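Local coordinates for sensor protein CpxA (Vibrio parahaemolyticus, PDB 3V67) that probably acts as a membrane-bound sensor histidine kinase of a two-component system and is represented here by its periplasmic PAS-fold sensor domain, at residues Q18-T23 with M103-V108; G38-R43 with V111-E116; N47-G50 with P54-R57; F60-Y63 with V67-T70; E89-P94 with L118-F123. All coordinates share one frame; numbering follows the deposited sequence.

Interaction 1. Residues Q18-T23 with M103-V108; sequences QRIIET and MIAGPV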
# COMPACT_ATOMS: atom_id res chain seq x y z
N GLN A 18 8.48 9.24 -4.10
CA GLN A 18 8.74 10.63 -4.47
C GLN A 18 9.29 11.41 -3.28
O GLN A 18 10.28 12.15 -3.40
CB GLN A 18 7.46 11.28 -5.00
CG GLN A 18 7.34 12.77 -4.74
CD GLN A 18 8.12 13.62 -5.73
OE1 GLN A 18 9.35 13.64 -5.71
NE2 GLN A 18 7.40 14.31 -6.61
N ARG A 19 8.66 11.22 -2.12
CA ARG A 19 9.13 11.84 -0.89
C ARG A 19 10.56 11.44 -0.58
O ARG A 19 11.41 12.30 -0.35
CB ARG A 19 8.22 11.48 0.28
CG ARG A 19 8.73 11.99 1.61
CD ARG A 19 8.81 13.51 1.63
NE ARG A 19 7.65 14.11 2.29
CZ ARG A 19 6.54 14.49 1.67
NH1 ARG A 19 6.42 14.33 0.36
NH2 ARG A 19 5.54 15.02 2.36
N ILE A 20 10.82 10.13 -0.59
CA ILE A 20 12.16 9.59 -0.34
C ILE A 20 13.21 10.22 -1.25
O ILE A 20 14.30 10.59 -0.80
CB ILE A 20 12.18 8.06 -0.53
CG1 ILE A 20 11.34 7.38 0.55
CG2 ILE A 20 13.60 7.53 -0.52
CD1 ILE A 20 11.20 5.88 0.36
N ILE A 21 12.87 10.36 -2.52
CA ILE A 21 13.74 11.01 -3.49
C ILE A 21 14.00 12.46 -3.08
O ILE A 21 15.14 12.94 -3.13
CB ILE A 21 13.13 10.98 -4.90
CG1 ILE A 21 13.11 9.54 -5.43
CG2 ILE A 21 13.91 11.87 -5.85
CD1 ILE A 21 14.47 8.87 -5.41
N GLU A 22 12.94 13.14 -2.66
CA GLU A 22 13.04 14.53 -2.23
C GLU A 22 13.96 14.72 -1.01
O GLU A 22 14.80 15.63 -1.01
CB GLU A 22 11.65 15.11 -1.96
CG GLU A 22 10.83 15.33 -3.22
CD GLU A 22 9.39 15.71 -2.93
OE1 GLU A 22 8.99 15.68 -1.75
OE2 GLU A 22 8.66 16.03 -3.89
N THR A 23 13.81 13.88 0.01
CA THR A 23 14.66 14.01 1.19
C THR A 23 16.08 13.53 0.91
O THR A 23 17.03 13.97 1.56
CB THR A 23 14.11 13.26 2.43
OG1 THR A 23 14.73 11.97 2.54
CG2 THR A 23 12.60 13.10 2.35
N MET A 103 8.12 -1.06 8.60
CA MET A 103 8.37 -1.11 7.17
C MET A 103 9.72 -0.48 6.82
O MET A 103 10.11 0.53 7.40
CB MET A 103 7.27 -0.38 6.41
CG MET A 103 7.35 -0.53 4.90
SD MET A 103 6.72 -2.12 4.34
CE MET A 103 4.96 -1.83 4.50
N ILE A 104 10.42 -1.09 5.87
CA ILE A 104 11.69 -0.55 5.41
C ILE A 104 11.72 -0.43 3.89
O ILE A 104 11.43 -1.39 3.18
CB ILE A 104 12.86 -1.43 5.87
CG1 ILE A 104 13.09 -1.24 7.37
CG2 ILE A 104 14.12 -1.09 5.09
CD1 ILE A 104 14.26 -2.01 7.91
N ALA A 105 12.06 0.77 3.41
CA ALA A 105 12.04 1.04 1.98
C ALA A 105 13.41 1.48 1.45
O ALA A 105 14.12 2.25 2.09
CB ALA A 105 10.98 2.09 1.66
N GLY A 106 13.76 0.99 0.26
CA GLY A 106 15.01 1.35 -0.38
C GLY A 106 15.51 0.26 -1.32
O GLY A 106 14.80 -0.70 -1.59
N PRO A 107 16.74 0.42 -1.83
CA PRO A 107 17.62 1.56 -1.58
C PRO A 107 17.42 2.64 -2.63
O PRO A 107 16.92 2.33 -3.72
CB PRO A 107 19.01 0.96 -1.75
CG PRO A 107 18.82 -0.06 -2.82
CD PRO A 107 17.43 -0.64 -2.60
N VAL A 108 17.82 3.87 -2.32
CA VAL A 108 17.95 4.90 -3.35
C VAL A 108 19.38 5.43 -3.34
O VAL A 108 19.95 5.62 -2.27
CB VAL A 108 16.94 6.06 -3.17
CG1 VAL A 108 15.51 5.56 -3.35
CG2 VAL A 108 17.11 6.75 -1.83

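Interaction 2. Residues G38-R43 with V111-E116; sequences GRILFR and VLADSE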
# COMPACT_ATOMS: atom_id res chain seq x y z
N GLY A 38 31.68 10.27 8.17
CA GLY A 38 31.30 10.01 9.55
C GLY A 38 30.59 11.19 10.18
O GLY A 38 29.62 11.02 10.93
N ARG A 39 31.06 12.39 9.87
CA ARG A 39 30.45 13.61 10.37
C ARG A 39 29.03 13.75 9.82
O ARG A 39 28.10 14.12 10.55
CB ARG A 39 31.30 14.82 9.98
CG ARG A 39 30.82 16.14 10.56
CD ARG A 39 31.95 17.16 10.63
NE ARG A 39 32.91 16.84 11.68
CZ ARG A 39 34.12 16.32 11.47
NH1 ARG A 39 34.52 16.07 10.23
NH2 ARG A 39 34.92 16.07 12.49
N ILE A 40 28.86 13.43 8.54
CA ILE A 40 27.56 13.48 7.90
C ILE A 40 26.58 12.51 8.55
O ILE A 40 25.46 12.89 8.91
CB ILE A 40 27.63 13.16 6.39
CG1 ILE A 40 28.47 14.21 5.66
CG2 ILE A 40 26.24 13.10 5.80
CD1 ILE A 40 28.50 14.02 4.15
N LEU A 41 26.99 11.26 8.71
CA LEU A 41 26.14 10.22 9.28
C LEU A 41 25.74 10.58 10.70
O LEU A 41 24.57 10.47 11.09
CB LEU A 41 26.85 8.87 9.26
CG LEU A 41 27.29 8.36 7.89
CD1 LEU A 41 28.08 7.08 8.03
CD2 LEU A 41 26.09 8.16 6.98
N PHE A 42 26.73 11.03 11.46
CA PHE A 42 26.53 11.48 12.83
C PHE A 42 25.48 12.60 12.90
O PHE A 42 24.51 12.50 13.66
CB PHE A 42 27.86 11.96 13.40
CG PHE A 42 27.81 12.34 14.85
CD1 PHE A 42 27.81 11.37 15.84
CD2 PHE A 42 27.78 13.67 15.22
CE1 PHE A 42 27.76 11.72 17.17
CE2 PHE A 42 27.73 14.03 16.56
CZ PHE A 42 27.73 13.06 17.53
N ARG A 43 25.67 13.65 12.10
CA ARG A 43 24.73 14.77 12.05
C ARG A 43 23.31 14.33 11.66
O ARG A 43 22.34 14.69 12.32
CB ARG A 43 25.21 15.83 11.06
CG ARG A 43 26.09 16.92 11.66
CD ARG A 43 26.45 17.95 10.59
NE ARG A 43 27.28 19.03 11.11
CZ ARG A 43 27.84 19.96 10.35
NH1 ARG A 43 27.67 19.94 9.03
NH2 ARG A 43 28.58 20.92 10.90
N VAL A 111 24.81 10.53 -2.71
CA VAL A 111 26.21 10.90 -2.69
C VAL A 111 26.51 11.76 -1.48
O VAL A 111 26.01 12.89 -1.36
CB VAL A 111 26.63 11.65 -3.97
CG1 VAL A 111 28.07 12.12 -3.86
CG2 VAL A 111 26.44 10.77 -5.20
N LEU A 112 27.33 11.23 -0.58
CA LEU A 112 27.72 11.95 0.63
C LEU A 112 29.23 11.89 0.78
O LEU A 112 29.82 10.82 0.69
CB LEU A 112 27.04 11.33 1.85
CG LEU A 112 25.51 11.35 1.88
CD1 LEU A 112 24.99 10.72 3.17
CD2 LEU A 112 24.98 12.77 1.73
N ALA A 113 29.84 13.05 1.00
CA ALA A 113 31.29 13.17 1.12
C ALA A 113 32.03 12.60 -0.09
O ALA A 113 33.02 11.89 0.06
CB ALA A 113 31.78 12.51 2.41
N ASP A 114 31.52 12.91 -1.28
CA ASP A 114 32.08 12.39 -2.54
C ASP A 114 32.14 10.87 -2.59
O ASP A 114 32.96 10.29 -3.30
CB ASP A 114 33.46 12.99 -2.82
CG ASP A 114 33.38 14.28 -3.63
OD1 ASP A 114 32.51 14.37 -4.52
OD2 ASP A 114 34.19 15.19 -3.38
N SER A 115 31.26 10.21 -1.83
CA SER A 115 31.17 8.76 -1.84
C SER A 115 29.79 8.33 -2.30
O SER A 115 28.79 8.92 -1.92
CB SER A 115 31.45 8.19 -0.45
OG SER A 115 32.70 8.64 0.04
N GLU A 116 29.74 7.30 -3.14
CA GLU A 116 28.47 6.76 -3.62
C GLU A 116 27.93 5.69 -2.68
O GLU A 116 28.50 4.60 -2.55
CB GLU A 116 28.62 6.20 -5.04
CG GLU A 116 28.68 7.25 -6.12
CD GLU A 116 28.90 6.66 -7.50
OE1 GLU A 116 29.48 5.56 -7.58
OE2 GLU A 116 28.49 7.29 -8.50

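Interaction 3. Residues N47-G50 with P54-R57; sequences NRAG and PRPR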
# COMPACT_ATOMS: atom_id res chain seq x y z
N ASN A 47 19.39 13.89 14.59
CA ASN A 47 18.10 14.56 14.73
C ASN A 47 16.99 13.72 15.36
O ASN A 47 15.90 14.22 15.62
CB ASN A 47 17.64 15.15 13.39
CG ASN A 47 17.98 16.63 13.27
OD1 ASN A 47 18.14 17.32 14.28
ND2 ASN A 47 18.09 17.12 12.04
N ARG A 48 17.27 12.44 15.63
CA ARG A 48 16.31 11.58 16.32
C ARG A 48 16.40 11.74 17.83
O ARG A 48 17.49 11.70 18.40
CB ARG A 48 16.50 10.12 15.93
CG ARG A 48 16.04 9.79 14.53
CD ARG A 48 16.13 8.31 14.28
NE ARG A 48 15.21 7.56 15.12
CZ ARG A 48 13.92 7.41 14.84
NH1 ARG A 48 13.41 7.97 13.76
NH2 ARG A 48 13.13 6.71 15.65
N ALA A 49 15.25 11.91 18.48
CA ALA A 49 15.21 12.26 19.89
C ALA A 49 15.27 11.04 20.81
O ALA A 49 15.51 11.17 22.01
CB ALA A 49 13.97 13.09 20.18
N GLY A 50 15.05 9.86 20.24
CA GLY A 50 15.06 8.65 21.03
C GLY A 50 14.67 7.45 20.20
O GLY A 50 14.48 7.57 18.99
N PRO A 54 8.78 8.61 16.63
CA PRO A 54 7.86 8.17 15.57
C PRO A 54 8.33 8.55 14.17
O PRO A 54 7.86 7.96 13.19
CB PRO A 54 6.58 8.94 15.91
CG PRO A 54 7.05 10.16 16.61
CD PRO A 54 8.23 9.71 17.43
N ARG A 55 9.23 9.52 14.08
CA ARG A 55 9.74 9.99 12.79
C ARG A 55 10.42 8.87 12.01
O ARG A 55 11.04 7.98 12.60
CB ARG A 55 10.70 11.16 13.00
CG ARG A 55 10.01 12.44 13.40
CD ARG A 55 11.00 13.46 13.92
NE ARG A 55 11.41 13.19 15.29
CZ ARG A 55 12.20 13.98 16.00
NH1 ARG A 55 12.68 15.10 15.47
NH2 ARG A 55 12.52 13.66 17.25
N PRO A 56 10.30 8.91 10.67
CA PRO A 56 11.00 7.96 9.80
C PRO A 56 12.50 8.05 10.04
O PRO A 56 13.05 9.15 10.10
CB PRO A 56 10.67 8.46 8.39
CG PRO A 56 9.40 9.22 8.54
CD PRO A 56 9.46 9.85 9.90
N ARG A 57 13.15 6.90 10.19
CA ARG A 57 14.58 6.84 10.42
C ARG A 57 15.34 6.57 9.13
O ARG A 57 15.03 5.62 8.40
CB ARG A 57 14.90 5.75 11.44
CG ARG A 57 16.37 5.47 11.56
CD ARG A 57 16.68 4.51 12.69
NE ARG A 57 18.11 4.21 12.72
CZ ARG A 57 18.66 3.33 13.55
NH1 ARG A 57 17.91 2.66 14.41
NH2 ARG A 57 19.97 3.11 13.50
O HOH W 1 15.66 16.56 16.34

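Interaction 4. Residues F60-Y63 with V67-T70; sequences FSDY and VLTT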
# COMPACT_ATOMS: atom_id res chain seq x y z
N PHE A 60 21.71 3.99 6.02
CA PHE A 60 22.63 4.03 4.90
C PHE A 60 23.36 2.70 4.75
O PHE A 60 23.51 1.96 5.71
CB PHE A 60 23.65 5.15 5.07
CG PHE A 60 23.04 6.53 5.04
CD1 PHE A 60 22.71 7.12 3.84
CD2 PHE A 60 22.81 7.22 6.22
CE1 PHE A 60 22.14 8.38 3.80
CE2 PHE A 60 22.25 8.48 6.19
CZ PHE A 60 21.92 9.06 4.98
N SER A 61 23.80 2.41 3.53
CA SER A 61 24.67 1.27 3.29
C SER A 61 25.58 1.59 2.12
O SER A 61 25.39 2.60 1.44
CB SER A 61 23.85 0.01 2.98
OG SER A 61 23.49 -0.05 1.61
N ASP A 62 26.58 0.75 1.89
CA ASP A 62 27.42 0.91 0.71
C ASP A 62 26.93 -0.03 -0.39
O ASP A 62 25.84 -0.59 -0.30
CB ASP A 62 28.90 0.68 1.03
CG ASP A 62 29.17 -0.65 1.71
OD1 ASP A 62 28.47 -1.64 1.42
OD2 ASP A 62 30.09 -0.70 2.56
N TYR A 63 27.74 -0.19 -1.43
CA TYR A 63 27.41 -1.12 -2.51
C TYR A 63 28.10 -2.47 -2.30
O TYR A 63 28.35 -3.19 -3.26
CB TYR A 63 27.81 -0.54 -3.86
CG TYR A 63 26.92 0.58 -4.35
CD1 TYR A 63 25.82 0.31 -5.15
CD2 TYR A 63 27.18 1.90 -4.01
CE1 TYR A 63 25.00 1.33 -5.60
CE2 TYR A 63 26.37 2.92 -4.46
CZ TYR A 63 25.29 2.64 -5.25
OH TYR A 63 24.48 3.66 -5.69
N VAL A 67 25.74 -2.13 6.29
CA VAL A 67 24.96 -1.03 6.85
C VAL A 67 25.88 -0.03 7.55
O VAL A 67 26.74 -0.43 8.34
CB VAL A 67 23.89 -1.54 7.85
CG1 VAL A 67 23.13 -0.38 8.47
CG2 VAL A 67 22.93 -2.50 7.17
N LEU A 68 25.70 1.25 7.27
CA LEU A 68 26.53 2.29 7.86
C LEU A 68 25.73 3.14 8.83
O LEU A 68 24.83 3.87 8.42
CB LEU A 68 27.12 3.19 6.78
CG LEU A 68 27.83 2.49 5.63
CD1 LEU A 68 28.38 3.51 4.65
CD2 LEU A 68 28.94 1.59 6.16
N THR A 69 26.06 3.05 10.11
CA THR A 69 25.37 3.81 11.14
C THR A 69 26.21 3.89 12.41
O THR A 69 27.03 3.01 12.67
CB THR A 69 23.99 3.20 11.46
OG1 THR A 69 23.25 4.07 12.32
CG2 THR A 69 24.15 1.83 12.13
N THR A 70 26.02 4.96 13.18
CA THR A 70 26.51 5.01 14.54
C THR A 70 25.47 4.25 15.33
O THR A 70 24.28 4.48 15.13
CB THR A 70 26.57 6.45 15.07
OG1 THR A 70 25.32 6.78 15.69
CG2 THR A 70 26.84 7.43 13.94
O HOH W 2 22.18 4.41 9.06

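Interaction 5. Residues E89-P94 with L118-F123; sequences EDYNKP and LMYVGF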
# COMPACT_ATOMS: atom_id res chain seq x y z
N GLU A 89 17.23 -7.92 -4.03
CA GLU A 89 17.42 -8.71 -5.24
C GLU A 89 17.99 -7.87 -6.37
O GLU A 89 18.78 -8.36 -7.17
CB GLU A 89 16.09 -9.35 -5.66
CG GLU A 89 15.53 -10.32 -4.64
CD GLU A 89 14.05 -10.54 -4.82
OE1 GLU A 89 13.45 -9.89 -5.69
OE2 GLU A 89 13.48 -11.37 -4.08
N ASP A 90 17.58 -6.61 -6.43
CA ASP A 90 18.05 -5.71 -7.48
C ASP A 90 18.27 -4.31 -6.92
O ASP A 90 17.33 -3.65 -6.47
CB ASP A 90 17.06 -5.68 -8.64
CG ASP A 90 17.61 -5.00 -9.88
OD1 ASP A 90 18.41 -4.05 -9.76
OD2 ASP A 90 17.24 -5.42 -11.00
N TYR A 91 19.52 -3.85 -6.98
CA TYR A 91 19.89 -2.55 -6.42
C TYR A 91 19.40 -1.36 -7.26
O TYR A 91 19.65 -0.21 -6.91
CB TYR A 91 21.40 -2.47 -6.22
CG TYR A 91 21.86 -3.13 -4.94
CD1 TYR A 91 22.27 -2.36 -3.86
CD2 TYR A 91 21.86 -4.51 -4.81
CE1 TYR A 91 22.69 -2.96 -2.68
CE2 TYR A 91 22.27 -5.11 -3.63
CZ TYR A 91 22.69 -4.33 -2.57
OH TYR A 91 23.10 -4.92 -1.40
N ASN A 92 18.70 -1.65 -8.35
CA ASN A 92 18.20 -0.60 -9.23
C ASN A 92 16.70 -0.38 -9.07
O ASN A 92 16.14 0.58 -9.61
CB ASN A 92 18.55 -0.90 -10.68
CG ASN A 92 18.41 0.30 -11.59
OD1 ASN A 92 19.27 1.18 -11.61
ND2 ASN A 92 17.33 0.35 -12.35
N LYS A 93 16.04 -1.28 -8.34
CA LYS A 93 14.61 -1.14 -8.06
C LYS A 93 14.35 -1.06 -6.56
O LYS A 93 14.48 -2.05 -5.84
CB LYS A 93 13.82 -2.30 -8.66
CG LYS A 93 14.67 -3.28 -9.44
CD LYS A 93 14.42 -3.17 -10.93
CE LYS A 93 13.13 -3.87 -11.33
NZ LYS A 93 13.20 -5.34 -11.08
N PRO A 94 13.98 0.14 -6.08
CA PRO A 94 13.61 0.33 -4.67
C PRO A 94 12.33 -0.42 -4.34
O PRO A 94 11.35 -0.35 -5.09
CB PRO A 94 13.36 1.84 -4.58
CG PRO A 94 14.12 2.42 -5.73
CD PRO A 94 14.01 1.41 -6.82
N LEU A 118 24.03 4.22 -0.48
CA LEU A 118 22.61 3.96 -0.65
C LEU A 118 21.84 4.35 0.60
O LEU A 118 22.27 4.09 1.72
CB LEU A 118 22.38 2.48 -0.99
CG LEU A 118 23.07 2.02 -2.27
CD1 LEU A 118 23.33 0.53 -2.23
CD2 LEU A 118 22.22 2.38 -3.49
N MET A 119 20.69 4.98 0.39
CA MET A 119 19.85 5.47 1.47
C MET A 119 18.59 4.63 1.57
O MET A 119 18.06 4.13 0.57
CB MET A 119 19.48 6.94 1.23
CG MET A 119 18.89 7.64 2.45
SD MET A 119 18.17 9.25 2.06
CE MET A 119 16.53 8.76 1.53
N TYR A 120 18.12 4.47 2.80
CA TYR A 120 16.93 3.68 3.09
C TYR A 120 16.11 4.44 4.12
O TYR A 120 16.63 5.32 4.82
CB TYR A 120 17.33 2.33 3.69
CG TYR A 120 18.34 1.53 2.90
CD1 TYR A 120 17.95 0.46 2.10
CD2 TYR A 120 19.70 1.82 2.98
CE1 TYR A 120 18.87 -0.28 1.39
CE2 TYR A 120 20.63 1.08 2.26
CZ TYR A 120 20.21 0.03 1.47
OH TYR A 120 21.14 -0.70 0.77
N VAL A 121 14.83 4.11 4.22
CA VAL A 121 13.97 4.74 5.21
C VAL A 121 13.15 3.69 5.95
O VAL A 121 12.43 2.90 5.34
CB VAL A 121 13.02 5.78 4.57
CG1 VAL A 121 12.09 6.37 5.62
CG2 VAL A 121 13.81 6.89 3.90
N GLY A 122 13.27 3.68 7.28
CA GLY A 122 12.48 2.80 8.12
C GLY A 122 11.39 3.59 8.80
O GLY A 122 11.58 4.75 9.16
N PHE A 123 10.23 2.97 8.97
CA PHE A 123 9.10 3.64 9.59
C PHE A 123 8.07 2.61 10.01
O PHE A 123 7.74 1.72 9.23
CB PHE A 123 8.48 4.66 8.63
CG PHE A 123 8.14 4.11 7.27
CD1 PHE A 123 6.88 3.59 7.01
CD2 PHE A 123 9.09 4.11 6.26
CE1 PHE A 123 6.57 3.08 5.76
CE2 PHE A 123 8.78 3.60 5.01
CZ PHE A 123 7.53 3.09 4.76

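Interaction 1. Residues Q18-T23 with M103-V108
Ile20 and Val108 carry this contact, and their side chains cross obliquely. Ile20 points from helix 14-30 toward the strand. Both of its branches are used. The short branch, CG2, meets the fork of Val108, with Ile20 CG2 3.8 Å from Val108 CG2 and nearly as close to CG1. The long branch diverges from the first and leads away from Val108. Stretched out by a chi2 of 175°, it puts Ile20 CD1 4.0 Å from Ala105 CB. Ile21, the next residue of the helix, comes in from the side. Its CB is directed past the strand, but a bend at chi2 (-55°) brings the end back, and Ile21 CD1 lies 4.0 Å from Val108 CG1. Val108 is therefore held by two isoleucines, with CG1 touching both.

The segments run at 46° to each other, with their axes 10.1 Å apart at the closest. Ala105 and Val108 both face the helix although they are three residues apart. The strand carries one extra residue here against its neighbour 115-124, as in a beta bulge: Ala105 pairs with Val121, and Val108 with Met119. Gly106 has backbone angles that suit only glycine, and the peptide before Pro107 is cis. Met119 also touches Ile20 and extends this apolar layer. The helix is laid on the sheet of the PAS fold, while Arg19 and Thr23 pack against the second subunit. Across the contact only methyl groups meet. It therefore rests on shape and on the exclusion of water from a buried interface, with little directional restraint.

Interaction 2. Residues G38-R43 with V111-E116
The flat group that Ile40 meets is the peptide joining Leu112 to Ala113. Ile40 CD1 lies over one face of it, 3.6 Å from Ala113 N, so a methyl group covers the backbone at the point where the strand turns. A second flat group, the ring of Phe60 on strand 57-61, borders the contact. Leu112 CD1 and Leu41 CD2 both lie over the same face of that ring.

Both branches of Ile40 meet Leu112, and the longer one also reaches Ala113. Ile40 CG2 touches Leu112 CD1 at 3.8 Å. The longer branch is extended, with chi2 -175°, which carries CD1 out to the turn. There Ile40 CD1 packs 3.8 Å from Leu112 CB and 4.0 Å from Ala113 CB.

The segment 111-116 is the tip of a beta hairpin between strands 102-112 and 115-124. Its two-residue loop is a type I' turn, and Ala113 and Asp114 both have positive phi. The turn is closed by a pair of backbone bonds, Leu112 N to Ser115 O and Ser115 N to Leu112 O, both 3.0 Å. Helix 37-46 thus packs against this hairpin end of the PAS-fold sheet. Leu37 of the same helix also touches Leu112 and Ala113. Tyr31 and Glu34, from the loop before the helix, lie against Ile40. Asp36 OD1 accepts a hydrogen bond from Arg39 N near the start of the helix.

Interaction 3. Residues N47-G50 with P54-R57
Arg48 and Arg55 reach across a compact loop that leads from helix 37-46 to strand 57-61 of the PAS fold. The direct polar link is one hydrogen bond, from Arg48 NH1 to Arg55 O at 2.6 Å, with an angle of 156° at the hydrogen. The acceptor lies in the guanidinium plane, but the donor stands 46° above the carbonyl plane. Arg48 NH2 bonds Asp53 O, so one guanidinium ties two carbonyls together. A bend at chi3 (65°) turns the group toward them.

Charge enters through Asp53, which lies between the two segments. Its OD1 pairs with Arg55 NH2 in a salt bridge and also accepts from Ala49 N. The polar end of Arg57 leads elsewhere, to Gln77 OE1.

Packing involves guanidinium groups as well as aliphatic chain. Arg57 CB lies over one face of the Arg48 guanidinium, 3.5 Å from NH1, and the two chains cross at about a right angle. Ala49 CB lies at the edge of the Arg55 guanidinium, 3.3 Å from NH2, with Asn47 O over one face. Pro54 and Pro56 also pack on the second subunit.

One water donates to Asn47 O and reaches Arg55 NH1 weakly, at 3.4 Å.

Interaction 4. Residues F60-Y63 with V67-T70
Leu68 lies along the backbone of residues 60-62 and can be followed outward atom by atom. Its CB is 4.0 Å from Phe60 O and 4.3 Å from Phe60 CB. With chi1 at -51°, CG is anti to the carbonyl carbon of Leu68, and this directs the chain across the neighbouring strand. Leu68 CG then meets Ser61 CA at 4.1 Å. At the tip the two methyl groups reach Asp62: CD1 is 4.3 Å from Asp62 N, and CD2 is 4.4 Å from the carboxylate atom OD2. That carboxylate is engaged elsewhere, with OD1 bonded to Asn64 N and OD2 to Asn66 ND2, both in the connecting loop.

The two segments form a beta hairpin. Strand 67-68 is the outermost strand at this end of the antiparallel PAS-fold sheet, and it is short and weakly bonded. Ser61 and Val67 are a non-hydrogen-bonded pair. The one direct bond is Leu68 N to Phe60 O, 2.8 Å. The same oxygen is touched by Val67 CA in a CA-H...O contact and by Val67 CG1 at 3.6 Å. A water links the other two backbone atoms of the Phe60 and Leu68 pair, donating to Leu68 O and accepting weakly from Phe60 N.

The two faces of the hairpin serve different neighbours. Val67 packs on Met81, Gln82 and Val85 of helix 75-87. On the other face, the Phe60 ring leads away from Leu68 and touches Val44 of helix 37-46, Ile110 and Met119.

Interaction 5. Residues E89-P94 with L118-F123
A methyl group meets the edge of a tyrosine ring here instead of its face. Leu118 CD1 lies in the plane of the Tyr91 ring, 3.5 Å from CD1 of Tyr91 and 3.6 Å from its CE1. The two side chains cross at about a right angle. Leu118 points at the turn from its strand. Tyr91 CB does not point at the strand. Its chi1 of -82° and chi2 of -106° swing the ring over so that one edge reaches Leu118. The backbones stay well apart, and the nearest CA atoms, those of Tyr91 and Leu118, are 9.1 Å from each other.

Tyr120 stands further off, with its OH 4.4 Å from Tyr91 CE1. That hydroxyl has its polar partner elsewhere, in Ser61 OG.

The strand 115-124 is an inner strand of the antiparallel PAS-fold sheet, between strands 102-112 and 57-61. The loop that packs on it links helix 75-87 to strand 95-99. Two local motifs shape this loop. Asp90 to Lys93 is a type I turn, with a rather long bond of 3.3 Å from Lys93 N to Asp90 O. Asp90 also makes an Asx turn: its OD1 accepts from Asn92 N at 2.8 Å, with an angle of 153°. Tyr91 lies inside both turns. Close by, Pro107 of the adjacent strand touches both Leu118 and Tyr120, and Ile88 packs on Tyr120.

Interactions 1, 2, 4 and 5 all reach the same antiparallel sheet. Interactions 1, 2 and 5 are buried and apolar. Interactions 1 and 5 lie near the centre of the chain, about 7 Å apart between centres, and backbone bonds between strands 102-112 and 115-124 join them. Interaction 2 is farther from the centre, at the hairpin end of these strands. It touches interaction 4, their centres about 10 Å apart. Interactions 3 and 4 are only partly buried and add polar bonds and water. Interaction 4 does so at an outermost strand, interaction 3 in a loop built on arginines; Arg57 N bonds Gly122 O of 118-123. Interactions 1 and 3 both touch the second subunit.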